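Local coordinates for protein ribose-5-phosphate isomerase RpiB (Thermotoga maritima, PDB 1O1X) that probably catalyses the reversible interconversion of ribose 5-phosphate and ribulose 5-phosphate, working as an assembly of four subunits, at residues S19-E25 and T46-V52; K29-L34 and A128-D133; Y90-R94 and I149-V155. One frame throughout, in Å; residues are numbered along the deposited sequence. Where two conformers were deposited one is given.

Contact 1 of 3, residues S19-E25 and T46-V52; sequences SDHAAFE and TYSEESV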
loop_
_atom_site.group_PDB
_atom_site.type_symbol
_atom_site.label_atom_id
_atom_site.label_comp_id
_atom_site.label_asym_id
_atom_site.label_seq_id
_atom_site.Cartn_x
_atom_site.Cartn_y
_atom_site.Cartn_z
ATOM N N SER A 19 -1.101 -13.870 -17.590
ATOM C CA SER A 19 -0.127 -12.829 -17.290
ATOM C C SER A 19 0.783 -12.539 -18.483
ATOM O O SER A 19 0.905 -13.348 -19.406
ATOM C CB SER A 19 0.736 -13.254 -16.121
ATOM O OG SER A 19 1.715 -14.205 -16.500
ATOM N N ASP A 20 1.474 -11.403 -18.422
ATOM C CA ASP A 20 2.607 -11.215 -19.305
ATOM C C ASP A 20 3.848 -11.817 -18.658
ATOM O O ASP A 20 3.763 -12.518 -17.639
ATOM C CB ASP A 20 2.737 -9.738 -19.728
ATOM C CG ASP A 20 3.209 -8.818 -18.614
ATOM O OD1 ASP A 20 3.334 -9.297 -17.444
ATOM O OD2 ASP A 20 3.517 -7.607 -18.869
ATOM N N HIS A 21 4.997 -11.633 -19.286
ATOM C CA HIS A 21 6.247 -12.156 -18.775
ATOM C C HIS A 21 6.681 -11.564 -17.425
ATOM O O HIS A 21 7.327 -12.261 -16.642
ATOM C CB HIS A 21 7.353 -11.928 -19.816
ATOM C CG HIS A 21 7.521 -10.490 -20.208
ATOM N ND1 HIS A 21 6.549 -9.774 -20.880
ATOM C CD2 HIS A 21 8.543 -9.625 -19.993
ATOM C CE1 HIS A 21 6.958 -8.531 -21.049
ATOM N NE2 HIS A 21 8.178 -8.423 -20.545
ATOM N N ALA A 22 6.407 -10.279 -17.199
ATOM C CA ALA A 22 6.812 -9.591 -15.959
ATOM C C ALA A 22 6.115 -10.185 -14.700
ATOM O O ALA A 22 6.704 -10.208 -13.631
ATOM C CB ALA A 22 6.495 -8.130 -16.026
ATOM N N ALA A 23 4.901 -10.684 -14.849
ATOM C CA ALA A 23 4.189 -11.245 -13.717
ATOM C C ALA A 23 4.055 -12.762 -13.817
ATOM O O ALA A 23 3.268 -13.323 -13.076
ATOM C CB ALA A 23 2.816 -10.609 -13.580
ATOM N N PHE A 24 4.857 -13.404 -14.680
ATOM C CA PHE A 24 4.811 -14.852 -14.853
ATOM C C PHE A 24 5.026 -15.596 -13.532
ATOM O O PHE A 24 4.356 -16.574 -13.241
ATOM C CB PHE A 24 5.873 -15.333 -15.885
ATOM C CG PHE A 24 5.954 -16.852 -16.041
ATOM C CD1 PHE A 24 4.966 -17.552 -16.714
ATOM C CD2 PHE A 24 7.004 -17.566 -15.512
ATOM C CE1 PHE A 24 5.029 -18.932 -16.830
ATOM C CE2 PHE A 24 7.062 -18.932 -15.643
ATOM C CZ PHE A 24 6.066 -19.610 -16.293
ATOM N N GLU A 25 6.001 -15.173 -12.746
ATOM C CA GLU A 25 6.328 -15.881 -11.517
ATOM C C GLU A 25 5.182 -15.880 -10.535
ATOM O O GLU A 25 4.824 -16.929 -9.981
ATOM C CB GLU A 25 7.565 -15.281 -10.887
ATOM C CG GLU A 25 8.055 -15.988 -9.634
ATOM C CD GLU A 25 9.157 -15.170 -8.948
ATOM O OE1 GLU A 25 10.207 -14.961 -9.578
ATOM O OE2 GLU A 25 8.914 -14.664 -7.816
ATOM N N THR A 46 1.037 -16.093 -20.256
ATOM C CA THR A 46 2.128 -16.687 -21.006
ATOM C C THR A 46 2.816 -17.843 -20.253
ATOM O O THR A 46 2.563 -18.058 -19.055
ATOM C CB THR A 46 3.097 -15.570 -21.440
ATOM O OG1 THR A 46 4.046 -16.110 -22.347
ATOM C CG2 THR A 46 3.907 -15.006 -20.266
ATOM N N TYR A 47 3.653 -18.607 -20.965
ATOM C CA TYR A 47 4.173 -19.871 -20.443
ATOM C C TYR A 47 5.691 -19.821 -20.198
ATOM O O TYR A 47 6.308 -20.833 -19.867
ATOM C CB TYR A 47 3.788 -21.024 -21.381
ATOM C CG TYR A 47 2.284 -21.122 -21.568
ATOM C CD1 TYR A 47 1.447 -21.491 -20.513
ATOM C CD2 TYR A 47 1.681 -20.833 -22.784
ATOM C CE1 TYR A 47 0.044 -21.593 -20.694
ATOM C CE2 TYR A 47 0.306 -20.966 -22.956
ATOM C CZ TYR A 47 -0.503 -21.322 -21.905
ATOM O OH TYR A 47 -1.876 -21.401 -22.085
ATOM N N SER A 48 6.260 -18.636 -20.350
ATOM C CA SER A 48 7.648 -18.343 -20.013
ATOM C C SER A 48 7.855 -16.857 -19.669
ATOM O O SER A 48 6.931 -16.041 -19.703
ATOM C CB SER A 48 8.545 -18.662 -21.206
ATOM O OG SER A 48 8.376 -17.669 -22.207
ATOM N N GLU A 49 9.105 -16.511 -19.396
ATOM C CA GLU A 49 9.498 -15.139 -19.178
ATOM C C GLU A 49 9.974 -14.390 -20.452
ATOM O O GLU A 49 10.375 -13.221 -20.352
ATOM C CB GLU A 49 10.538 -15.075 -18.057
ATOM C CG GLU A 49 9.890 -15.420 -16.717
ATOM C CD GLU A 49 10.801 -15.195 -15.532
ATOM O OE1 GLU A 49 12.038 -15.363 -15.681
ATOM O OE2 GLU A 49 10.264 -14.877 -14.447
ATOM N N GLU A 50 9.847 -15.010 -21.626
ATOM C CA GLU A 50 10.127 -14.298 -22.870
ATOM C C GLU A 50 9.105 -13.167 -23.027
ATOM O O GLU A 50 7.919 -13.306 -22.684
ATOM C CB GLU A 50 10.083 -15.227 -24.096
ATOM C CG GLU A 50 10.062 -14.493 -25.441
ATOM C CD GLU A 50 10.308 -15.387 -26.650
ATOM O OE1 GLU A 50 11.019 -16.411 -26.516
ATOM O OE2 GLU A 50 9.805 -15.050 -27.754
ATOM N N SER A 51 9.574 -12.045 -23.545
ATOM C CA SER A 51 8.781 -10.831 -23.598
ATOM C C SER A 51 7.514 -10.995 -24.441
ATOM O O SER A 51 7.581 -11.469 -25.547
ATOM C CB SER A 51 9.655 -9.683 -24.126
ATOM O OG SER A 51 8.845 -8.534 -24.282
ATOM N N VAL A 52 6.353 -10.628 -23.890
ATOM C CA VAL A 52 5.076 -10.632 -24.618
ATOM C C VAL A 52 4.308 -9.351 -24.276
ATOM O O VAL A 52 4.740 -8.553 -23.419
ATOM C CB VAL A 52 4.184 -11.886 -24.293
ATOM C CG1 VAL A 52 4.883 -13.201 -24.712
ATOM C CG2 VAL A 52 3.782 -11.910 -22.806
HETATM O O HOH W 1 3.549 -6.921 -21.628
HETATM O O HOH W 2 8.066 -13.292 -13.844
#
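The H21 ring reaches S51 because its CG is placed between the backbone N and the carbonyl carbon (chi1 57°), while F24 puts its CG anti to the N (chi1 176°) and lays its ring against residues 46-49. Two side chains three residues apart thus reach different parts of one loop. S51 CA sits over the centre of the imidazole in a CH-pi contact, 3.6 Å from the centroid and 9° off the normal. At the root of the side chain, H21 CB presses against two backbone oxygens, the closer being E50 O at 3.2 Å. A glycine here would probably leave S51 CA and these carbonyls facing a gap and let the 49-52 loop shift. F24 meets the loop differently: T46 O lies at its ring edge, 3.4 Å from CD1, and is also held by K27, while the backbone of S48 covers one face. The E49 chain crosses the phenyl at about a right angle, its CG 3.8 Å from CD2. The T46 methyl CG2 tucks against the D20-H21 peptide, 3.6 Å from D20 C, and T46 N donates to S19 O (2.9 Å). T46 follows a cis peptide, and the loop is folded further by an ST turn in which E50 N donates to S48 OG. Water completes the join: one molecule donates to D20 OD2 and V52 O, another accepts from E25 N and lies within hydrogen-bonding distance of H21 O and E49 OE2. R148 of a neighbouring subunit packs on H21 and S51. Since D20 and H21 are predicted to bind ribulose 5-phosphate, the pairing is consistent with a loop-lined substrate pocket beyond the end of strand 14-18, in an alpha/beta isomerase whose site is completed across a subunit interface.

Contact 2 of 3, residues K29-L34 and A128-D133; sequences KVKNYL and AFWIVD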
loop_
_atom_site.group_PDB
_atom_site.type_symbol
_atom_site.label_atom_id
_atom_site.label_comp_id
_atom_site.label_asym_id
_atom_site.label_seq_id
_atom_site.Cartn_x
_atom_site.Cartn_y
_atom_site.Cartn_z
ATOM N N LYS A 29 2.625 -18.982 -9.111
ATOM C CA LYS A 29 2.365 -19.210 -7.699
ATOM C C LYS A 29 0.871 -19.157 -7.372
ATOM O O LYS A 29 0.373 -19.985 -6.650
ATOM C CB LYS A 29 3.144 -18.204 -6.868
ATOM C CG LYS A 29 4.643 -18.469 -6.912
ATOM C CD LYS A 29 5.409 -17.408 -6.189
ATOM C CE LYS A 29 6.875 -17.831 -6.040
ATOM N NZ LYS A 29 7.703 -16.649 -5.656
ATOM N N VAL A 30 0.163 -18.220 -7.950
ATOM C CA VAL A 30 -1.280 -18.085 -7.748
ATOM C C VAL A 30 -2.032 -19.274 -8.338
ATOM O O VAL A 30 -2.932 -19.843 -7.721
ATOM C CB VAL A 30 -1.797 -16.750 -8.301
ATOM C CG1 VAL A 30 -3.301 -16.733 -8.358
ATOM C CG2 VAL A 30 -1.294 -15.582 -7.408
ATOM N N LYS A 31 -1.656 -19.661 -9.541
ATOM C CA LYS A 31 -2.203 -20.859 -10.162
ATOM C C LYS A 31 -2.022 -22.081 -9.298
ATOM O O LYS A 31 -2.983 -22.788 -9.047
ATOM C CB LYS A 31 -1.573 -21.100 -11.502
ATOM C CG LYS A 31 -2.034 -22.387 -12.160
ATOM C CD LYS A 31 -1.512 -22.500 -13.554
ATOM C CE LYS A 31 -0.085 -22.885 -13.604
ATOM N NZ LYS A 31 0.107 -23.300 -15.015
ATOM N N ASN A 32 -0.806 -22.308 -8.819
ATOM C CA ASN A 32 -0.528 -23.477 -7.989
ATOM C C ASN A 32 -1.240 -23.442 -6.652
ATOM O O ASN A 32 -1.645 -24.455 -6.144
ATOM C CB ASN A 32 0.960 -23.621 -7.815
ATOM C CG ASN A 32 1.663 -23.989 -9.114
ATOM O OD1 ASN A 32 1.041 -24.482 -10.054
ATOM N ND2 ASN A 32 2.966 -23.713 -9.182
ATOM N N TYR A 33 -1.421 -22.263 -6.104
ATOM C CA TYR A 33 -2.180 -22.077 -4.874
ATOM C C TYR A 33 -3.619 -22.518 -5.073
ATOM O O TYR A 33 -4.162 -23.296 -4.271
ATOM C CB TYR A 33 -2.099 -20.623 -4.404
ATOM C CG TYR A 33 -2.952 -20.292 -3.195
ATOM C CD1 TYR A 33 -2.609 -20.764 -1.936
ATOM C CD2 TYR A 33 -4.093 -19.492 -3.314
ATOM C CE1 TYR A 33 -3.378 -20.458 -0.818
ATOM C CE2 TYR A 33 -4.884 -19.180 -2.194
ATOM C CZ TYR A 33 -4.504 -19.667 -0.958
ATOM O OH TYR A 33 -5.224 -19.393 0.162
ATOM N N LEU A 34 -4.217 -22.077 -6.173
ATOM C CA LEU A 34 -5.575 -22.454 -6.518
ATOM C C LEU A 34 -5.706 -23.942 -6.778
ATOM O O LEU A 34 -6.642 -24.592 -6.264
ATOM C CB LEU A 34 -6.073 -21.636 -7.726
ATOM C CG LEU A 34 -6.199 -20.149 -7.402
ATOM C CD1 LEU A 34 -6.424 -19.374 -8.676
ATOM C CD2 LEU A 34 -7.330 -19.876 -6.403
ATOM N N ALA A 128 -0.892 -11.751 -2.165
ATOM C CA ALA A 128 -1.698 -12.108 -3.351
ATOM C C ALA A 128 -2.699 -13.216 -3.025
ATOM O O ALA A 128 -3.831 -13.159 -3.435
ATOM C CB ALA A 128 -0.782 -12.571 -4.490
ATOM N N PHE A 129 -2.265 -14.244 -2.313
ATOM C CA PHE A 129 -3.154 -15.347 -1.927
ATOM C C PHE A 129 -4.334 -14.867 -1.057
ATOM O O PHE A 129 -5.477 -15.303 -1.275
ATOM C CB PHE A 129 -2.407 -16.481 -1.177
ATOM C CG PHE A 129 -1.267 -17.138 -1.952
ATOM C CD1 PHE A 129 -1.125 -17.025 -3.348
ATOM C CD2 PHE A 129 -0.324 -17.888 -1.250
ATOM C CE1 PHE A 129 -0.056 -17.616 -3.994
ATOM C CE2 PHE A 129 0.747 -18.502 -1.907
ATOM C CZ PHE A 129 0.881 -18.370 -3.253
ATOM N N TRP A 130 -4.069 -13.977 -0.092
ATOM C CA TRP A 130 -5.126 -13.399 0.710
ATOM C C TRP A 130 -6.097 -12.579 -0.126
ATOM O O TRP A 130 -7.315 -12.607 0.133
ATOM C CB TRP A 130 -4.621 -12.473 1.827
ATOM C CG TRP A 130 -3.664 -13.081 2.776
ATOM C CD1 TRP A 130 -3.467 -14.399 3.040
ATOM C CD2 TRP A 130 -2.736 -12.355 3.600
ATOM N NE1 TRP A 130 -2.430 -14.533 3.938
ATOM C CE2 TRP A 130 -1.960 -13.294 4.284
ATOM C CE3 TRP A 130 -2.447 -11.004 3.764
ATOM C CZ2 TRP A 130 -0.927 -12.924 5.157
ATOM C CZ3 TRP A 130 -1.443 -10.628 4.644
ATOM C CH2 TRP A 130 -0.688 -11.585 5.317
ATOM N N ILE A 131 -5.573 -11.841 -1.101
ATOM C CA ILE A 131 -6.417 -11.034 -1.989
ATOM C C ILE A 131 -7.312 -11.954 -2.814
ATOM O O ILE A 131 -8.530 -11.714 -2.932
ATOM C CB ILE A 131 -5.567 -10.088 -2.891
ATOM C CG1 ILE A 131 -4.823 -9.041 -2.039
ATOM C CG2 ILE A 131 -6.406 -9.379 -3.943
ATOM C CD1 ILE A 131 -3.725 -8.318 -2.799
ATOM N N VAL A 132 -6.727 -13.011 -3.350
ATOM C CA VAL A 132 -7.459 -14.006 -4.145
ATOM C C VAL A 132 -8.571 -14.666 -3.317
ATOM O O VAL A 132 -9.697 -14.779 -3.789
ATOM C CB VAL A 132 -6.500 -15.076 -4.727
ATOM C CG1 VAL A 132 -7.272 -16.288 -5.277
ATOM C CG2 VAL A 132 -5.605 -14.486 -5.806
ATOM N N ASP A 133 -8.259 -15.093 -2.087
ATOM C CA ASP A 133 -9.228 -15.744 -1.206
ATOM C C ASP A 133 -10.412 -14.802 -0.921
ATOM O O ASP A 133 -11.570 -15.219 -0.941
ATOM C CB ASP A 133 -8.622 -16.086 0.145
ATOM C CG ASP A 133 -7.661 -17.274 0.112
ATOM O OD1 ASP A 133 -7.562 -18.001 -0.892
ATOM O OD2 ASP A 133 -6.981 -17.517 1.131
#
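Segments 29-34 and 128-133, both helical, cross at -53° with their axes 10.6 Å apart, V30 and F129 coming closest by backbone. What fills the space between them is chiefly a pair of aromatic rings. Y33 holds its CG anti to the backbone N (chi1 175°), which sends the phenol across to F129, and the two rings lie in an offset stack, centroids 4.2 Å apart and planes within 1° of each other. The offset is exploited from both sides: F129 CB lies over the Y33 face, 3.8 Å from its centroid, and Y33 CB lies over the F129 face in the same way. Beyond the stack the phenol donates to D133 OD2 (OH to OD2 2.7 Å), which uses its syn lone pair. D133 OD1 meanwhile lies in the ring plane at its edge, 3.2 Å from Y33 CE2, so that the carboxylate embraces the hydroxyl end; K37 adds a weak bond to the same OH. The two helices, 24-36 and 125-137, belong to a Rossmann-like alpha/beta fold, lying side by side on one face of the parallel sheet, with L34 resting on V41 and V132 on L116. Closer to the strands the contact becomes mostly aliphatic. V132 spreads its two methyls between two partners, CG1 to L34 CD2 at 3.8 Å and CG2 to V30 CG1 at 4.1 Å, while V30 CG2 touches both A128 CB and the F129 ring. On another side of helix 125-137, W130 turns to other subunits and forms a cation-pi pair with R105 of one of them.

Contact 3 of 3, residues Y90-R94 and I149-V155; sequences YRGIR and IRKIDEV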
loop_
_atom_site.group_PDB
_atom_site.type_symbol
_atom_site.label_atom_id
_atom_site.label_comp_id
_atom_site.label_asym_id
_atom_site.label_seq_id
_atom_site.Cartn_x
_atom_site.Cartn_y
_atom_site.Cartn_z
ATOM N N TYR A 90 -13.905 -3.900 -22.464
ATOM C CA TYR A 90 -15.004 -4.767 -22.879
ATOM C C TYR A 90 -16.227 -4.607 -22.001
ATOM O O TYR A 90 -16.154 -4.763 -20.769
ATOM C CB TYR A 90 -14.526 -6.213 -22.878
ATOM C CG TYR A 90 -13.416 -6.408 -23.871
ATOM C CD1 TYR A 90 -13.703 -6.653 -25.207
ATOM C CD2 TYR A 90 -12.089 -6.303 -23.482
ATOM C CE1 TYR A 90 -12.694 -6.767 -26.120
ATOM C CE2 TYR A 90 -11.076 -6.435 -24.377
ATOM C CZ TYR A 90 -11.382 -6.654 -25.694
ATOM O OH TYR A 90 -10.388 -6.825 -26.587
ATOM N N ARG A 91 -17.362 -4.322 -22.619
ATOM C CA ARG A 91 -18.613 -4.288 -21.874
ATOM C C ARG A 91 -18.874 -5.656 -21.209
ATOM O O ARG A 91 -18.592 -6.728 -21.767
ATOM C CB ARG A 91 -19.787 -3.858 -22.782
ATOM C CG ARG A 91 -19.734 -2.337 -23.180
ATOM C CD ARG A 91 -20.822 -1.921 -24.193
ATOM N NE ARG A 91 -22.175 -1.943 -23.631
ATOM C CZ ARG A 91 -23.043 -2.963 -23.746
ATOM N NH1 ARG A 91 -22.725 -4.081 -24.403
ATOM N NH2 ARG A 91 -24.238 -2.871 -23.184
ATOM N N GLY A 92 -19.334 -5.610 -19.975
ATOM C CA GLY A 92 -19.549 -6.807 -19.196
ATOM C C GLY A 92 -18.384 -7.209 -18.335
ATOM O O GLY A 92 -18.533 -8.124 -17.535
ATOM N N ILE A 93 -17.215 -6.596 -18.532
ATOM C CA ILE A 93 -16.032 -6.917 -17.754
ATOM C C ILE A 93 -15.823 -5.859 -16.711
ATOM O O ILE A 93 -15.862 -4.664 -17.006
ATOM C CB ILE A 93 -14.764 -7.016 -18.673
ATOM C CG1 ILE A 93 -14.945 -8.126 -19.711
ATOM C CG2 ILE A 93 -13.473 -7.161 -17.828
ATOM C CD1 ILE A 93 -15.070 -9.564 -19.138
ATOM N N ARG A 94 -15.622 -6.295 -15.470
ATOM C CA ARG A 94 -15.296 -5.390 -14.363
ATOM C C ARG A 94 -14.029 -5.946 -13.706
ATOM O O ARG A 94 -14.067 -6.835 -12.873
ATOM C CB ARG A 94 -16.495 -5.276 -13.441
ATOM C CG ARG A 94 -17.696 -4.552 -14.086
ATOM C CD ARG A 94 -18.932 -4.435 -13.195
ATOM N NE ARG A 94 -19.373 -5.765 -12.844
ATOM C CZ ARG A 94 -20.071 -6.583 -13.619
ATOM N NH1 ARG A 94 -20.520 -6.212 -14.794
ATOM N NH2 ARG A 94 -20.285 -7.820 -13.204
ATOM N N ILE A 149 -23.099 -0.223 -11.792
ATOM C CA ILE A 149 -22.490 -1.229 -12.658
ATOM C C ILE A 149 -23.141 -1.294 -14.046
ATOM O O ILE A 149 -22.446 -1.494 -15.084
ATOM C CB ILE A 149 -22.213 -2.603 -11.989
ATOM C CG1 ILE A 149 -23.445 -3.389 -11.673
ATOM C CG2 ILE A 149 -21.298 -2.460 -10.746
ATOM C CD1 ILE A 149 -23.074 -4.778 -11.229
ATOM N N ARG A 150 -24.457 -1.129 -14.094
ATOM C CA ARG A 150 -25.153 -1.015 -15.386
ATOM C C ARG A 150 -24.745 0.247 -16.185
ATOM O O ARG A 150 -24.481 0.180 -17.402
ATOM C CB ARG A 150 -26.663 -1.019 -15.149
ATOM C CG ARG A 150 -27.180 -2.345 -14.640
ATOM C CD ARG A 150 -28.674 -2.293 -14.518
ATOM N NE ARG A 150 -29.240 -3.501 -13.940
ATOM C CZ ARG A 150 -30.507 -3.868 -14.064
ATOM N NH1 ARG A 150 -31.378 -3.135 -14.745
ATOM N NH2 ARG A 150 -30.889 -4.998 -13.510
ATOM N N LYS A 151 -24.616 1.372 -15.481
ATOM C CA LYS A 151 -24.164 2.628 -16.090
ATOM C C LYS A 151 -22.761 2.519 -16.717
ATOM O O LYS A 151 -22.492 3.168 -17.736
ATOM C CB LYS A 151 -24.232 3.797 -15.092
ATOM C CG LYS A 151 -25.614 4.373 -14.896
ATOM C CD LYS A 151 -25.628 5.575 -13.947
ATOM C CE LYS A 151 -26.978 6.233 -13.877
ATOM N NZ LYS A 151 -26.934 7.432 -12.988
ATOM N N ILE A 152 -21.893 1.694 -16.148
ATOM C CA ILE A 152 -20.548 1.492 -16.741
ATOM C C ILE A 152 -20.683 1.065 -18.219
ATOM O O ILE A 152 -19.907 1.490 -19.082
ATOM C CB ILE A 152 -19.761 0.418 -15.960
ATOM C CG1 ILE A 152 -19.400 0.934 -14.568
ATOM C CG2 ILE A 152 -18.513 -0.005 -16.724
ATOM C CD1 ILE A 152 -18.902 -0.139 -13.678
ATOM N N ASP A 153 -21.687 0.223 -18.491
ATOM C CA ASP A 153 -21.888 -0.382 -19.810
ATOM C C ASP A 153 -22.833 0.379 -20.691
ATOM O O ASP A 153 -23.115 -0.076 -21.808
ATOM C CB ASP A 153 -22.361 -1.836 -19.669
ATOM C CG ASP A 153 -21.247 -2.754 -19.209
ATOM O OD1 ASP A 153 -20.107 -2.459 -19.568
ATOM O OD2 ASP A 153 -21.424 -3.789 -18.542
ATOM N N GLU A 154 -23.352 1.506 -20.199
ATOM C CA GLU A 154 -24.105 2.453 -21.025
ATOM C C GLU A 154 -23.086 3.439 -21.598
ATOM O O GLU A 154 -22.925 4.521 -21.106
ATOM C CB GLU A 154 -25.176 3.155 -20.183
ATOM C CG GLU A 154 -26.215 2.182 -19.646
ATOM C CD GLU A 154 -27.251 2.822 -18.712
ATOM O OE1 GLU A 154 -27.218 4.076 -18.486
ATOM O OE2 GLU A 154 -28.092 2.045 -18.179
ATOM N N VAL A 155 -22.328 3.020 -22.606
ATOM C CA VAL A 155 -21.096 3.761 -22.996
ATOM C C VAL A 155 -21.422 4.931 -24.000
ATOM O O VAL A 155 -22.314 4.691 -24.868
ATOM C CB VAL A 155 -19.953 2.776 -23.480
ATOM C CG1 VAL A 155 -19.513 1.878 -22.351
ATOM C CG2 VAL A 155 -20.413 1.918 -24.647
ATOM O OXT VAL A 155 -20.853 6.093 -23.909
HETATM O O HOH W 3 -25.964 -1.272 -21.562
HETATM O O HOH W 4 -20.916 -3.504 -15.935
#
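The R91 guanidinium meets D153 O and a water at its edge, in its plane, whereas the R94 guanidinium has I149 CD1 over one face, 4.1 Å above the plane, and a second water at its edge. The two arginines therefore use the same flat group in contrasting ways. R91 bends at chi3 (69°) to bring NE onto a lone pair of D153 O, within the carbonyl plane, at 2.8 Å and nearly straight (162°). NH2 adds a weak bond to the same oxygen, and the water joins that NH2 to it, so the carbonyl accepts from three donors. The D153 carboxylate, its plane 58° from the guanidinium, makes no salt bridge with R91, though the charges lie near each other; it turns to the backbone, where both oxygens accept weakly from G92 N, OD2 the nearer at 3.1 Å. OD1 finds a stronger mate in R89 of a neighbouring subunit. G92, with positive phi, occupies the third position of a type II turn from Y90 to I93, which presents its N-H to the acid. R94 reaches D153 through water: the molecule accepts from NH1 (3.0 Å) and donates to D153 OD2 (2.7 Å) and to I149 O. R94 CD packs on I149 CG2 (3.9 Å), while NH2 is taken by N112 O. At the far end V155 CG2 touches R91 CD, also at 3.9 Å. Y90 OH binds the terminal carboxylate of V155 of the neighbouring subunit. The whole joins the turn before strand 95-97 to the end of helix 145-152 and the C-terminal tail, at a subunit interface beside N111 and R148, two residues predicted to bind the sugar phosphate.

Contacts 1 and 2 share helix 24-36, the first at its start and the second further along, with centres about 17 Å apart. Contact 3 lies on the opposite side of the chain's centre from both, its centre about 29 Å from that of contact 1 and 27 Å from that of contact 2. Yet the assembly brings the ends together: contact 1 carries D20 and H21 of the predicted sugar-phosphate site, and R148 of the second subunit, from that subunit's copy of helix 145-152, the helix used in contact 3, packs on H21. Contact 2 stands back, the K29 side chain about 10 Å from that of R121, another predicted ligand residue.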